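Local coordinates for A-adding tRNA nucleotidyltransferase (Aquifex aeolicus, PDB 4WBY), which adds the terminal adenosine to tRNAs ending in CC, using ATP and magnesium to complete the 3' CCA end, at residues 26-31 against 128-133; 45-50 against 86-91; 316-321 against 346-351; 321-326 against 389-394. One frame throughout, in Å; residues are numbered along the deposited sequence. Where two conformers were deposited one is given.

Overall arrangement
This chain, the seahorse-shaped nucleotidyltransferase portion of a longer protein, begins with its head domain, where strand 26-30 is the first strand of a mixed sheet. Interaction 1 closes a long loop by joining that strand to residues 128-133. Within this loop, interaction 2 closes a shorter one, pairing 45-50 with 86-91; strands 26-30 and 45-51 are neighbours, so the two contacts touch through backbone bonds and packing. With centres about 61 and 66 Å from that of interaction 1, on the other side of the chain's centre, interactions 3 and 4 tie together the last helices. They share Ala321 and cross along the chain: 316-321 meets 346-351, whereas 321-326 meets 389-394 near the C terminus.

Interaction 1: residues 26-31 against 128-133; sequences RAYIVG and SVNLED
Ser128 pairs with Tyr28 where strands 26-30 and 126-128 run antiparallel in the head-domain sheet, a non-hydrogen-bonded pair whose CA atoms lie 4.6 Å apart. The Ser128 hydroxyl, set anti to the backbone N (chi1 176°), turns toward the loop that follows: OG accepts from Asn130 N in an ST turn and from Asn130 ND2, and donates to Asp133 OD1 at 2.6 Å. Val129 N makes a weak bond of 3.3 Å to Ala27 O, while Val129 CG1 rests 3.8 Å from Ile29 CD1; this apolar side is covered by Ala13 and Val16 of helix 7-22. Asn130 then takes over from the backbone ladder. Its OD1 accepts from Ala27 N (2.9 Å) on a lone pair in the carbonyl plane, and its ND2 lies over one face of the Arg26 guanidinium and over one face of the Tyr28 ring. Glu132 folds back through a bend at chi2 (-78°) and receives Arg26 end-on: NH1 runs almost straight to OE1 (168°), while NH2 reaches OE2 at 2.7 Å by the syn lone pair. Asp133 approaches the guanidinium edge, its OD1 3.4 Å from Arg26 NH2, and a water links NH2 to Asp133 OD2. Arg26 NE donates to Tyr28 OH, and the same hydroxyl is hydrogen-bonded to Glu51 of the neighbouring strand. One arginine is therefore shared between two carboxylates, which it would probably keep ionised, and the bonds around its edge fix the rotation of the guanidinium and fasten the loop to the strand.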
loop_
_atom_site.group_PDB
_atom_site.type_symbol
_atom_site.label_atom_id
_atom_site.label_comp_id
_atom_site.label_asym_id
_atom_site.label_seq_id
_atom_site.Cartn_x
_atom_site.Cartn_y
_atom_site.Cartn_z
ATOM N N ARG A 26 -19.108 -26.304 -5.879
ATOM C CA ARG A 26 -18.036 -25.910 -6.792
ATOM C C ARG A 26 -17.191 -24.826 -6.156
ATOM O O ARG A 26 -17.695 -24.020 -5.373
ATOM C CB ARG A 26 -18.590 -25.424 -8.134
ATOM C CG ARG A 26 -19.320 -26.518 -8.891
ATOM C CD ARG A 26 -19.800 -26.058 -10.261
ATOM N NE ARG A 26 -18.691 -25.781 -11.170
ATOM C CZ ARG A 26 -18.005 -26.710 -11.823
ATOM N NH1 ARG A 26 -18.296 -27.996 -11.664
ATOM N NH2 ARG A 26 -17.024 -26.355 -12.639
ATOM N N ALA A 27 -15.906 -24.812 -6.494
ATOM C CA ALA A 27 -14.973 -23.856 -5.913
ATOM C C ALA A 27 -14.038 -23.284 -6.966
ATOM O O ALA A 27 -13.703 -23.955 -7.956
ATOM C CB ALA A 27 -14.162 -24.508 -4.792
ATOM N N TYR A 28 -13.586 -22.060 -6.715
ATOM C CA TYR A 28 -12.801 -21.285 -7.671
ATOM C C TYR A 28 -11.794 -20.409 -6.951
ATOM O O TYR A 28 -12.099 -19.847 -5.910
ATOM C CB TYR A 28 -13.709 -20.383 -8.525
ATOM C CG TYR A 28 -14.920 -21.075 -9.091
ATOM C CD1 TYR A 28 -14.909 -21.600 -10.382
ATOM C CD2 TYR A 28 -16.074 -21.219 -8.331
ATOM C CE1 TYR A 28 -16.022 -22.247 -10.894
ATOM C CE2 TYR A 28 -17.181 -21.851 -8.831
ATOM C CZ TYR A 28 -17.161 -22.353 -10.111
ATOM O OH TYR A 28 -18.288 -22.979 -10.584
ATOM N N ILE A 29 -10.598 -20.276 -7.509
ATOM C CA ILE A 29 -9.681 -19.225 -7.070
ATOM C C ILE A 29 -10.166 -17.938 -7.729
ATOM O O ILE A 29 -10.534 -17.962 -8.899
ATOM C CB ILE A 29 -8.230 -19.531 -7.464
ATOM C CG1 ILE A 29 -7.772 -20.826 -6.807
ATOM C CG2 ILE A 29 -7.307 -18.382 -7.070
ATOM C CD1 ILE A 29 -6.490 -21.385 -7.395
ATOM N N VAL A 30 -10.211 -16.827 -6.991
ATOM C CA VAL A 30 -10.839 -15.609 -7.527
ATOM C C VAL A 30 -10.064 -14.318 -7.273
ATOM O O VAL A 30 -9.331 -14.199 -6.294
ATOM C CB VAL A 30 -12.248 -15.374 -6.946
ATOM C CG1 VAL A 30 -13.170 -16.549 -7.238
ATOM C CG2 VAL A 30 -12.162 -15.093 -5.454
ATOM N N GLY A 31 -10.234 -13.361 -8.185
ATOM C CA GLY A 31 -9.970 -11.962 -7.911
ATOM C C GLY A 31 -8.547 -11.503 -8.118
ATOM O O GLY A 31 -7.895 -11.883 -9.091
ATOM N N SER A 128 -11.098 -22.154 -12.199
ATOM C CA SER A 128 -11.781 -23.328 -11.672
ATOM C C SER A 128 -10.787 -24.304 -11.053
ATOM O O SER A 128 -9.767 -24.616 -11.658
ATOM C CB SER A 128 -12.562 -24.048 -12.769
ATOM O OG SER A 128 -13.137 -25.228 -12.233
ATOM N N VAL A 129 -11.091 -24.807 -9.860
ATOM C CA VAL A 129 -10.305 -25.905 -9.324
ATOM C C VAL A 129 -11.167 -27.161 -9.282
ATOM O O VAL A 129 -10.843 -28.143 -8.616
ATOM C CB VAL A 129 -9.716 -25.571 -7.932
ATOM C CG1 VAL A 129 -8.759 -24.379 -8.065
ATOM C CG2 VAL A 129 -10.812 -25.314 -6.890
ATOM N N ASN A 130 -12.264 -27.135 -10.025
ATOM C CA ASN A 130 -13.181 -28.264 -10.027
ATOM C C ASN A 130 -12.696 -29.418 -10.883
ATOM O O ASN A 130 -11.843 -29.244 -11.748
ATOM C CB ASN A 130 -14.562 -27.791 -10.461
ATOM C CG ASN A 130 -15.082 -26.730 -9.542
ATOM O OD1 ASN A 130 -15.400 -27.013 -8.384
ATOM N ND2 ASN A 130 -15.111 -25.480 -10.020
ATOM N N LEU A 131 -13.239 -30.604 -10.617
ATOM C CA LEU A 131 -12.677 -31.822 -11.179
ATOM C C LEU A 131 -12.739 -31.875 -12.696
ATOM O O LEU A 131 -11.829 -32.396 -13.327
ATOM C CB LEU A 131 -13.385 -33.061 -10.616
ATOM C CG LEU A 131 -13.234 -33.310 -9.114
ATOM C CD1 LEU A 131 -13.948 -34.596 -8.729
ATOM C CD2 LEU A 131 -11.762 -33.376 -8.704
ATOM N N GLU A 132 -13.801 -31.335 -13.286
ATOM C CA GLU A 132 -14.025 -31.588 -14.710
ATOM C C GLU A 132 -13.402 -30.533 -15.620
ATOM O O GLU A 132 -13.279 -30.752 -16.825
ATOM C CB GLU A 132 -15.520 -31.710 -15.000
ATOM C CG GLU A 132 -16.212 -30.416 -15.362
ATOM C CD GLU A 132 -16.510 -29.542 -14.162
ATOM O OE1 GLU A 132 -16.296 -29.996 -13.013
ATOM O OE2 GLU A 132 -16.960 -28.393 -14.378
ATOM N N ASP A 133 -12.998 -29.397 -15.055
ATOM C CA ASP A 133 -12.432 -28.316 -15.867
ATOM C C ASP A 133 -11.297 -27.612 -15.125
ATOM O O ASP A 133 -11.133 -26.402 -15.207
ATOM C CB ASP A 133 -13.514 -27.305 -16.266
ATOM C CG ASP A 133 -14.036 -26.508 -15.085
ATOM O OD1 ASP A 133 -13.891 -26.974 -13.934
ATOM O OD2 ASP A 133 -14.571 -25.399 -15.311
HETATM O O HOH W 1 -16.181 -23.925 -13.762
#

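Interaction 2: residues 45-50 against 86-91; sequences DVDFVV and KLEFAT
Phe48 and Phe89 lie side by side on neighbouring parallel strands in the central sheet of the nucleotidyltransferase fold. Five backbone bonds join the strands, among them Phe48 N to Glu88 O at 2.8 Å. Both phenylalanines have CG anti to the carbonyl carbon (chi1 -68° in each), which leans the rings the same way: their planes are 4° apart but slid past one another, with Phe48 CD1 over the Phe89 face, 3.6 Å from Phe89 CE2. Methyl groups fit against the outer margins of these two rings, which hardly overlap. Leu87 CD2 fills the notch between the Phe48 edge, 4.2 Å from CE1, and Val46 CB; Val50 CG2 abuts the edge of Phe89. Val16 of helix 7-22 touches both rings, and Leu57 and Leu61 of helix 54-65 press on Phe89. Exchanging Phe48 for an alanine is likely to leave Phe89 without its neighbouring ring and open a gap beside helix 7-22. The opposite face combines Asp45, Asp47, Lys86 and Glu88 with Val49 and Ala90. Asp45 and Asp47 are spaced as in the DxD pair of this superfamily and inferred to bind magnesium. Asp47 OD1 sits 3.5 Å from Glu88 CB, with the two carboxylate planes stacked 14° apart. Glu88 OE1 bonds His79 NE2, while a water donates both to Glu88 OE2 at 2.7 Å and to Phe48 O at 2.9 Å.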
loop_
_atom_site.group_PDB
_atom_site.type_symbol
_atom_site.label_atom_id
_atom_site.label_comp_id
_atom_site.label_asym_id
_atom_site.label_seq_id
_atom_site.Cartn_x
_atom_site.Cartn_y
_atom_site.Cartn_z
ATOM N N ASP A 45 -1.104 -15.869 -0.665
ATOM C CA ASP A 45 -2.420 -15.578 -0.123
ATOM C C ASP A 45 -3.434 -15.921 -1.198
ATOM O O ASP A 45 -3.516 -15.238 -2.218
ATOM C CB ASP A 45 -2.538 -14.102 0.290
ATOM C CG ASP A 45 -1.677 -13.743 1.500
ATOM O OD1 ASP A 45 -0.799 -14.538 1.896
ATOM O OD2 ASP A 45 -1.875 -12.642 2.051
ATOM N N VAL A 46 -4.184 -16.997 -0.991
ATOM C CA VAL A 46 -5.105 -17.479 -2.003
ATOM C C VAL A 46 -6.545 -17.341 -1.539
ATOM O O VAL A 46 -6.898 -17.796 -0.442
ATOM C CB VAL A 46 -4.820 -18.953 -2.359
ATOM C CG1 VAL A 46 -5.656 -19.411 -3.556
ATOM C CG2 VAL A 46 -3.338 -19.156 -2.640
ATOM N N ASP A 47 -7.363 -16.714 -2.384
ATOM C CA ASP A 47 -8.779 -16.500 -2.103
ATOM C C ASP A 47 -9.635 -17.422 -2.955
ATOM O O ASP A 47 -9.456 -17.491 -4.176
ATOM C CB ASP A 47 -9.173 -15.044 -2.363
ATOM C CG ASP A 47 -8.377 -14.066 -1.530
ATOM O OD1 ASP A 47 -7.956 -14.433 -0.411
ATOM O OD2 ASP A 47 -8.178 -12.920 -2.000
ATOM N N PHE A 48 -10.540 -18.143 -2.304
ATOM C CA PHE A 48 -11.489 -19.015 -2.991
ATOM C C PHE A 48 -12.908 -18.518 -2.842
ATOM O O PHE A 48 -13.280 -18.003 -1.784
ATOM C CB PHE A 48 -11.447 -20.445 -2.440
ATOM C CG PHE A 48 -10.182 -21.189 -2.718
ATOM C CD1 PHE A 48 -9.110 -21.115 -1.844
ATOM C CD2 PHE A 48 -10.084 -22.024 -3.827
ATOM C CE1 PHE A 48 -7.943 -21.829 -2.082
ATOM C CE2 PHE A 48 -8.920 -22.743 -4.065
ATOM C CZ PHE A 48 -7.852 -22.649 -3.187
ATOM N N VAL A 49 -13.713 -18.721 -3.882
ATOM C CA VAL A 49 -15.152 -18.548 -3.778
ATOM C C VAL A 49 -15.793 -19.910 -3.966
ATOM O O VAL A 49 -15.387 -20.697 -4.835
ATOM C CB VAL A 49 -15.702 -17.524 -4.800
ATOM C CG1 VAL A 49 -17.223 -17.650 -4.965
ATOM C CG2 VAL A 49 -15.349 -16.122 -4.360
ATOM N N VAL A 50 -16.776 -20.197 -3.123
ATOM C CA VAL A 50 -17.485 -21.462 -3.162
ATOM C C VAL A 50 -18.934 -21.204 -3.518
ATOM O O VAL A 50 -19.571 -20.334 -2.930
ATOM C CB VAL A 50 -17.398 -22.194 -1.805
ATOM C CG1 VAL A 50 -18.142 -23.547 -1.843
ATOM C CG2 VAL A 50 -15.933 -22.373 -1.396
ATOM N N LYS A 86 -1.783 -18.673 3.109
ATOM C CA LYS A 86 -2.927 -18.097 3.807
ATOM C C LYS A 86 -4.139 -18.213 2.903
ATOM O O LYS A 86 -4.137 -17.682 1.787
ATOM C CB LYS A 86 -2.670 -16.637 4.188
ATOM C CG LYS A 86 -1.565 -16.494 5.219
ATOM C CD LYS A 86 -1.319 -15.035 5.577
ATOM C CE LYS A 86 -2.544 -14.417 6.232
ATOM N NZ LYS A 86 -2.291 -13.026 6.701
ATOM N N LEU A 87 -5.160 -18.913 3.384
ATOM C CA LEU A 87 -6.335 -19.219 2.586
ATOM C C LEU A 87 -7.588 -18.518 3.097
ATOM O O LEU A 87 -7.851 -18.469 4.302
ATOM C CB LEU A 87 -6.573 -20.732 2.562
ATOM C CG LEU A 87 -5.372 -21.598 2.186
ATOM C CD1 LEU A 87 -5.727 -23.064 2.375
ATOM C CD2 LEU A 87 -4.898 -21.322 0.759
ATOM N N GLU A 88 -8.369 -17.988 2.167
ATOM C CA GLU A 88 -9.690 -17.469 2.476
ATOM C C GLU A 88 -10.713 -18.203 1.627
ATOM O O GLU A 88 -10.492 -18.410 0.433
ATOM C CB GLU A 88 -9.778 -15.969 2.210
ATOM C CG GLU A 88 -11.197 -15.445 2.313
ATOM C CD GLU A 88 -11.329 -14.018 1.837
ATOM O OE1 GLU A 88 -10.767 -13.126 2.503
ATOM O OE2 GLU A 88 -11.993 -13.790 0.798
ATOM N N PHE A 89 -11.825 -18.591 2.247
ATOM C CA PHE A 89 -12.943 -19.213 1.556
ATOM C C PHE A 89 -14.186 -18.369 1.769
ATOM O O PHE A 89 -14.557 -18.094 2.906
ATOM C CB PHE A 89 -13.174 -20.640 2.064
ATOM C CG PHE A 89 -12.078 -21.579 1.700
ATOM C CD1 PHE A 89 -10.938 -21.672 2.481
ATOM C CD2 PHE A 89 -12.166 -22.348 0.552
ATOM C CE1 PHE A 89 -9.917 -22.527 2.127
ATOM C CE2 PHE A 89 -11.143 -23.198 0.192
ATOM C CZ PHE A 89 -10.025 -23.293 0.982
ATOM N N ALA A 90 -14.821 -17.957 0.681
ATOM C CA ALA A 90 -16.001 -17.109 0.760
ATOM C C ALA A 90 -17.142 -17.719 -0.024
ATOM O O ALA A 90 -16.941 -18.290 -1.084
ATOM C CB ALA A 90 -15.700 -15.697 0.245
ATOM N N THR A 91 -18.338 -17.618 0.528
ATOM C CA THR A 91 -19.540 -18.044 -0.164
ATOM C C THR A 91 -19.847 -17.047 -1.282
ATOM O O THR A 91 -19.795 -15.836 -1.064
ATOM C CB THR A 91 -20.720 -18.148 0.827
ATOM O OG1 THR A 91 -20.397 -19.094 1.857
ATOM C CG2 THR A 91 -22.001 -18.578 0.127
HETATM O O HOH W 2 -1.066 -11.469 4.204
HETATM O O HOH W 3 -5.893 -15.271 1.446
HETATM O O HOH W 4 -7.811 -12.627 1.390
HETATM O O HOH W 5 -12.560 -15.200 -1.474
#

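Interaction 3: residues 316-321 against 346-351; sequences EELKKA and EELKEK
Leu348 and Lys319 meet at about a right angle, Leu348 CD2 lying 3.7 Å from Lys319 CG, in a contact between the last turn of helix 311-320 and the chain leading into helix 349-359. It belongs to the all-helical C-terminal part of the enzyme, far from the ATP and magnesium sites. Leu318 comes against the same leucine, its CB 4.0 Å from Leu348 CD2, and is backed by Leu330 of helix 324-331. Beyond the apolar patch, the Lys319 chain runs extended and then bends at its last torsion (chi4 58°), which carries NZ to Glu347 OE2 at 2.9 Å. The salt bridge uses the anti lone pair of that oxygen, the side away from OE1. A methionine in place of Lys319 would probably leave Glu347 without this counter-charge, close to the like-charged Glu345. On the other flank Lys351 stretches out fully from CG and brings its ammonium group to the carbonyls that end helix 311-320, where a positive charge is probably welcome. Lys351 NZ donates to Leu318 O at 2.8 Å, tilted 19° from the carbonyl plane, and weakly to Ala321 O at 3.4 Å.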
loop_
_atom_site.group_PDB
_atom_site.type_symbol
_atom_site.label_atom_id
_atom_site.label_comp_id
_atom_site.label_asym_id
_atom_site.label_seq_id
_atom_site.Cartn_x
_atom_site.Cartn_y
_atom_site.Cartn_z
ATOM N N GLU A 316 18.344 26.032 9.850
ATOM C CA GLU A 316 19.243 27.161 10.024
ATOM C C GLU A 316 20.469 26.785 10.865
ATOM O O GLU A 316 21.585 27.169 10.527
ATOM C CB GLU A 316 18.494 28.334 10.655
ATOM C CG GLU A 316 19.318 29.605 10.767
ATOM C CD GLU A 316 19.755 30.152 9.417
ATOM O OE1 GLU A 316 19.062 29.899 8.407
ATOM O OE2 GLU A 316 20.799 30.837 9.369
ATOM N N GLU A 317 20.268 26.027 11.941
ATOM C CA GLU A 317 21.382 25.625 12.799
ATOM C C GLU A 317 22.341 24.721 12.048
ATOM O O GLU A 317 23.553 24.822 12.208
ATOM C CB GLU A 317 20.885 24.913 14.058
ATOM C CG GLU A 317 20.331 25.833 15.126
ATOM C CD GLU A 317 20.388 25.203 16.506
ATOM O OE1 GLU A 317 19.318 24.851 17.043
ATOM O OE2 GLU A 317 21.505 25.060 17.051
ATOM N N LEU A 318 21.789 23.840 11.219
ATOM C CA LEU A 318 22.608 22.907 10.459
ATOM C C LEU A 318 23.411 23.659 9.401
ATOM O O LEU A 318 24.574 23.338 9.148
ATOM C CB LEU A 318 21.735 21.831 9.811
ATOM C CG LEU A 318 22.370 20.463 9.570
ATOM C CD1 LEU A 318 22.839 19.845 10.877
ATOM C CD2 LEU A 318 21.371 19.552 8.879
ATOM N N LYS A 319 22.786 24.667 8.795
ATOM C CA LYS A 319 23.480 25.538 7.848
ATOM C C LYS A 319 24.695 26.197 8.493
ATOM O O LYS A 319 25.787 26.210 7.920
ATOM C CB LYS A 319 22.537 26.618 7.308
ATOM C CG LYS A 319 21.530 26.137 6.278
ATOM C CD LYS A 319 20.570 27.259 5.895
ATOM C CE LYS A 319 19.603 26.827 4.804
ATOM N NZ LYS A 319 18.805 25.636 5.207
ATOM N N LYS A 320 24.497 26.736 9.692
ATOM C CA LYS A 320 25.534 27.495 10.383
ATOM C C LYS A 320 26.610 26.609 11.004
ATOM O O LYS A 320 27.695 27.091 11.335
ATOM C CB LYS A 320 24.907 28.378 11.466
ATOM C CG LYS A 320 24.107 29.551 10.920
ATOM C CD LYS A 320 24.985 30.471 10.080
ATOM C CE LYS A 320 24.179 31.611 9.470
ATOM N NZ LYS A 320 23.593 32.509 10.504
ATOM N N ALA A 321 26.307 25.323 11.166
ATOM C CA ALA A 321 27.257 24.377 11.748
ATOM C C ALA A 321 28.530 24.305 10.912
ATOM O O ALA A 321 28.485 24.015 9.716
ATOM C CB ALA A 321 26.628 22.999 11.881
ATOM N N GLU A 346 19.024 21.279 -0.610
ATOM C CA GLU A 346 20.249 21.021 -1.359
ATOM C C GLU A 346 21.507 21.416 -0.583
ATOM O O GLU A 346 22.535 20.745 -0.669
ATOM C CB GLU A 346 20.210 21.753 -2.705
ATOM C CG GLU A 346 21.402 21.462 -3.613
ATOM C CD GLU A 346 21.491 20.002 -4.039
ATOM O OE1 GLU A 346 20.485 19.267 -3.910
ATOM O OE2 GLU A 346 22.574 19.589 -4.508
ATOM N N GLU A 347 21.412 22.492 0.190
ATOM C CA GLU A 347 22.552 22.994 0.951
ATOM C C GLU A 347 22.873 22.120 2.165
ATOM O O GLU A 347 23.958 22.221 2.742
ATOM C CB GLU A 347 22.294 24.436 1.399
ATOM C CG GLU A 347 21.151 24.602 2.401
ATOM C CD GLU A 347 19.764 24.475 1.775
ATOM O OE1 GLU A 347 19.666 24.279 0.544
ATOM O OE2 GLU A 347 18.767 24.572 2.522
ATOM N N LEU A 348 21.936 21.258 2.543
ATOM C CA LEU A 348 22.111 20.412 3.718
ATOM C C LEU A 348 22.382 18.961 3.345
ATOM O O LEU A 348 22.822 18.173 4.185
ATOM C CB LEU A 348 20.871 20.484 4.618
ATOM C CG LEU A 348 20.496 21.861 5.167
ATOM C CD1 LEU A 348 19.283 21.762 6.088
ATOM C CD2 LEU A 348 21.684 22.508 5.884
ATOM N N LYS A 349 22.114 18.615 2.087
ATOM C CA LYS A 349 22.076 17.215 1.652
ATOM C C LYS A 349 23.368 16.457 1.946
ATOM O O LYS A 349 23.339 15.320 2.423
ATOM C CB LYS A 349 21.760 17.138 0.153
ATOM C CG LYS A 349 21.499 15.727 -0.348
ATOM C CD LYS A 349 20.709 15.732 -1.649
ATOM C CE LYS A 349 21.596 16.021 -2.846
ATOM N NZ LYS A 349 22.476 14.864 -3.162
ATOM N N GLU A 350 24.500 17.097 1.688
ATOM C CA GLU A 350 25.791 16.440 1.862
ATOM C C GLU A 350 26.172 16.272 3.332
ATOM O O GLU A 350 26.858 15.315 3.694
ATOM C CB GLU A 350 26.873 17.215 1.114
ATOM C CG GLU A 350 26.738 17.105 -0.399
ATOM C CD GLU A 350 26.650 15.658 -0.861
ATOM O OE1 GLU A 350 27.493 14.845 -0.430
ATOM O OE2 GLU A 350 25.723 15.328 -1.636
ATOM N N LYS A 351 25.722 17.193 4.176
ATOM C CA LYS A 351 25.942 17.065 5.611
ATOM C C LYS A 351 25.198 15.857 6.166
ATOM O O LYS A 351 25.709 15.161 7.042
ATOM C CB LYS A 351 25.511 18.339 6.345
ATOM C CG LYS A 351 26.518 19.469 6.249
ATOM C CD LYS A 351 25.954 20.775 6.782
ATOM C CE LYS A 351 26.992 21.887 6.682
ATOM N NZ LYS A 351 26.452 23.212 7.097
#

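Interaction 4: residues 321-326 against 389-394; sequences AKENYE and LKREIM
Arg391 lies across Tyr325 and reaches Glu323 with its tip, joining the start of helix 324-331 to the last turns of helix 380-394 in the all-helical C-terminal part, far from the head domain. Its CB stands over one face of the tyrosine ring, 3.9 Å from the centroid and 19° off the ring normal, a CH-pi contact. CG, swung to the far side of CB from the backbone N (chi1 174°), continues past the root of the ring, 3.8 Å from Tyr325 CG, and the chain stays extended as far as NE, within 3.6 Å of Glu323 OE2. At the tip NH1 is 2.9 Å from Glu323 OE2, and NH2 is 3.2 Å from Glu323 OE1. Because OE2 stands well out of the guanidinium plane, its pairing with NH1 is electrostatic rather than a directed hydrogen bond. Met394 meets the same tyrosine at its edge, with SD 5.5 Å from the ring centroid in a Met-aromatic contact. Directional bonding comes from Asn324, whose ND2 donates to Met394 O at 2.9 Å, nearly straight (171°) and within its own amide plane. Just beyond, Asn395 OD1 accepts from Tyr325 N. Glu323 occupies the N-cap position of helix 324-331. The apolar stem of Arg391 thus covers the tyrosine while its charged tip pairs with Glu323 without directional bonds, and hydrogen bonds of Asn324 and Asn395 add direction where the helix ends meet.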
loop_
_atom_site.group_PDB
_atom_site.type_symbol
_atom_site.label_atom_id
_atom_site.label_comp_id
_atom_site.label_asym_id
_atom_site.label_seq_id
_atom_site.Cartn_x
_atom_site.Cartn_y
_atom_site.Cartn_z
ATOM N N ALA A 321 26.307 25.323 11.166
ATOM C CA ALA A 321 27.257 24.377 11.748
ATOM C C ALA A 321 28.530 24.305 10.912
ATOM O O ALA A 321 28.485 24.015 9.716
ATOM C CB ALA A 321 26.628 22.999 11.881
ATOM N N LYS A 322 29.663 24.570 11.554
ATOM C CA LYS A 322 30.939 24.680 10.855
ATOM C C LYS A 322 31.787 23.414 10.963
ATOM O O LYS A 322 32.458 23.027 10.004
ATOM C CB LYS A 322 31.719 25.884 11.390
ATOM C CG LYS A 322 31.694 26.008 12.908
ATOM C CD LYS A 322 32.436 27.246 13.403
ATOM C CE LYS A 322 31.624 28.523 13.204
ATOM N NZ LYS A 322 31.693 29.054 11.814
ATOM N N GLU A 323 31.759 22.769 12.127
ATOM C CA GLU A 323 32.526 21.543 12.331
ATOM C C GLU A 323 31.615 20.319 12.335
ATOM O O GLU A 323 30.442 20.410 12.701
ATOM C CB GLU A 323 33.325 21.613 13.635
ATOM C CG GLU A 323 32.479 21.617 14.894
ATOM C CD GLU A 323 33.319 21.636 16.157
ATOM O OE1 GLU A 323 34.401 22.259 16.144
ATOM O OE2 GLU A 323 32.901 21.020 17.160
ATOM N N ASN A 324 32.166 19.177 11.929
ATOM C CA ASN A 324 31.385 17.951 11.773
ATOM C C ASN A 324 30.708 17.491 13.059
ATOM O O ASN A 324 29.619 16.919 13.021
ATOM C CB ASN A 324 32.271 16.823 11.240
ATOM C CG ASN A 324 32.743 17.074 9.824
ATOM O OD1 ASN A 324 32.162 17.880 9.100
ATOM N ND2 ASN A 324 33.800 16.379 9.420
ATOM N N TYR A 325 31.351 17.738 14.196
ATOM C CA TYR A 325 30.808 17.298 15.474
ATOM C C TYR A 325 29.503 18.016 15.799
ATOM O O TYR A 325 28.619 17.443 16.428
ATOM C CB TYR A 325 31.820 17.514 16.605
ATOM C CG TYR A 325 31.251 17.203 17.973
ATOM C CD1 TYR A 325 31.015 15.891 18.366
ATOM C CD2 TYR A 325 30.937 18.222 18.865
ATOM C CE1 TYR A 325 30.485 15.599 19.613
ATOM C CE2 TYR A 325 30.407 17.939 20.114
ATOM C CZ TYR A 325 30.183 16.627 20.482
ATOM O OH TYR A 325 29.658 16.340 21.722
ATOM N N GLU A 326 29.381 19.267 15.369
ATOM C CA GLU A 326 28.149 20.011 15.609
ATOM C C GLU A 326 27.019 19.423 14.772
ATOM O O GLU A 326 25.887 19.286 15.241
ATOM C CB GLU A 326 28.335 21.498 15.297
ATOM C CG GLU A 326 27.144 22.360 15.688
ATOM C CD GLU A 326 27.464 23.845 15.679
ATOM O OE1 GLU A 326 28.406 24.252 14.963
ATOM O OE2 GLU A 326 26.777 24.603 16.396
ATOM N N LEU A 389 36.380 12.967 22.817
ATOM C CA LEU A 389 37.261 12.159 21.983
ATOM C C LEU A 389 36.652 11.924 20.606
ATOM O O LEU A 389 37.368 11.852 19.605
ATOM C CB LEU A 389 37.562 10.824 22.668
ATOM C CG LEU A 389 38.336 10.921 23.984
ATOM C CD1 LEU A 389 38.483 9.551 24.631
ATOM C CD2 LEU A 389 39.699 11.555 23.752
ATOM N N LYS A 390 35.329 11.800 20.564
ATOM C CA LYS A 390 34.604 11.687 19.304
ATOM C C LYS A 390 34.799 12.937 18.457
ATOM O O LYS A 390 35.122 12.855 17.272
ATOM C CB LYS A 390 33.112 11.464 19.555
ATOM C CG LYS A 390 32.734 10.065 19.999
ATOM C CD LYS A 390 31.223 9.956 20.129
ATOM C CE LYS A 390 30.765 8.516 20.234
ATOM N NZ LYS A 390 29.283 8.429 20.333
ATOM N N ARG A 391 34.588 14.089 19.088
ATOM C CA ARG A 391 34.722 15.396 18.451
ATOM C C ARG A 391 36.045 15.547 17.705
ATOM O O ARG A 391 36.088 16.102 16.608
ATOM C CB ARG A 391 34.582 16.497 19.506
ATOM C CG ARG A 391 34.834 17.909 19.006
ATOM C CD ARG A 391 34.984 18.866 20.181
ATOM N NE ARG A 391 35.315 20.225 19.762
ATOM C CZ ARG A 391 34.440 21.223 19.700
ATOM N NH1 ARG A 391 33.172 21.016 20.031
ATOM N NH2 ARG A 391 34.830 22.428 19.306
ATOM N N GLU A 392 37.118 15.036 18.298
ATOM C CA GLU A 392 38.439 15.134 17.691
ATOM C C GLU A 392 38.526 14.313 16.409
ATOM O O GLU A 392 39.118 14.749 15.420
ATOM C CB GLU A 392 39.517 14.679 18.677
ATOM C CG GLU A 392 39.355 15.254 20.073
ATOM C CD GLU A 392 39.134 16.755 20.069
ATOM O OE1 GLU A 392 39.833 17.464 19.314
ATOM O OE2 GLU A 392 38.254 17.226 20.823
ATOM N N ILE A 393 37.925 13.128 16.432
ATOM C CA ILE A 393 37.965 12.226 15.288
ATOM C C ILE A 393 37.112 12.732 14.125
ATOM O O ILE A 393 37.585 12.810 12.991
ATOM C CB ILE A 393 37.494 10.810 15.677
ATOM C CG1 ILE A 393 38.371 10.250 16.798
ATOM C CG2 ILE A 393 37.511 9.887 14.466
ATOM C CD1 ILE A 393 37.968 8.869 17.260
ATOM N N MET A 394 35.860 13.078 14.416
ATOM C CA MET A 394 34.905 13.486 13.386
ATOM C C MET A 394 35.363 14.700 12.589
ATOM O O MET A 394 35.192 14.755 11.371
ATOM C CB MET A 394 33.543 13.793 14.008
ATOM C CG MET A 394 32.885 12.618 14.686
ATOM S SD MET A 394 31.270 13.087 15.326
ATOM C CE MET A 394 30.831 11.597 16.222
#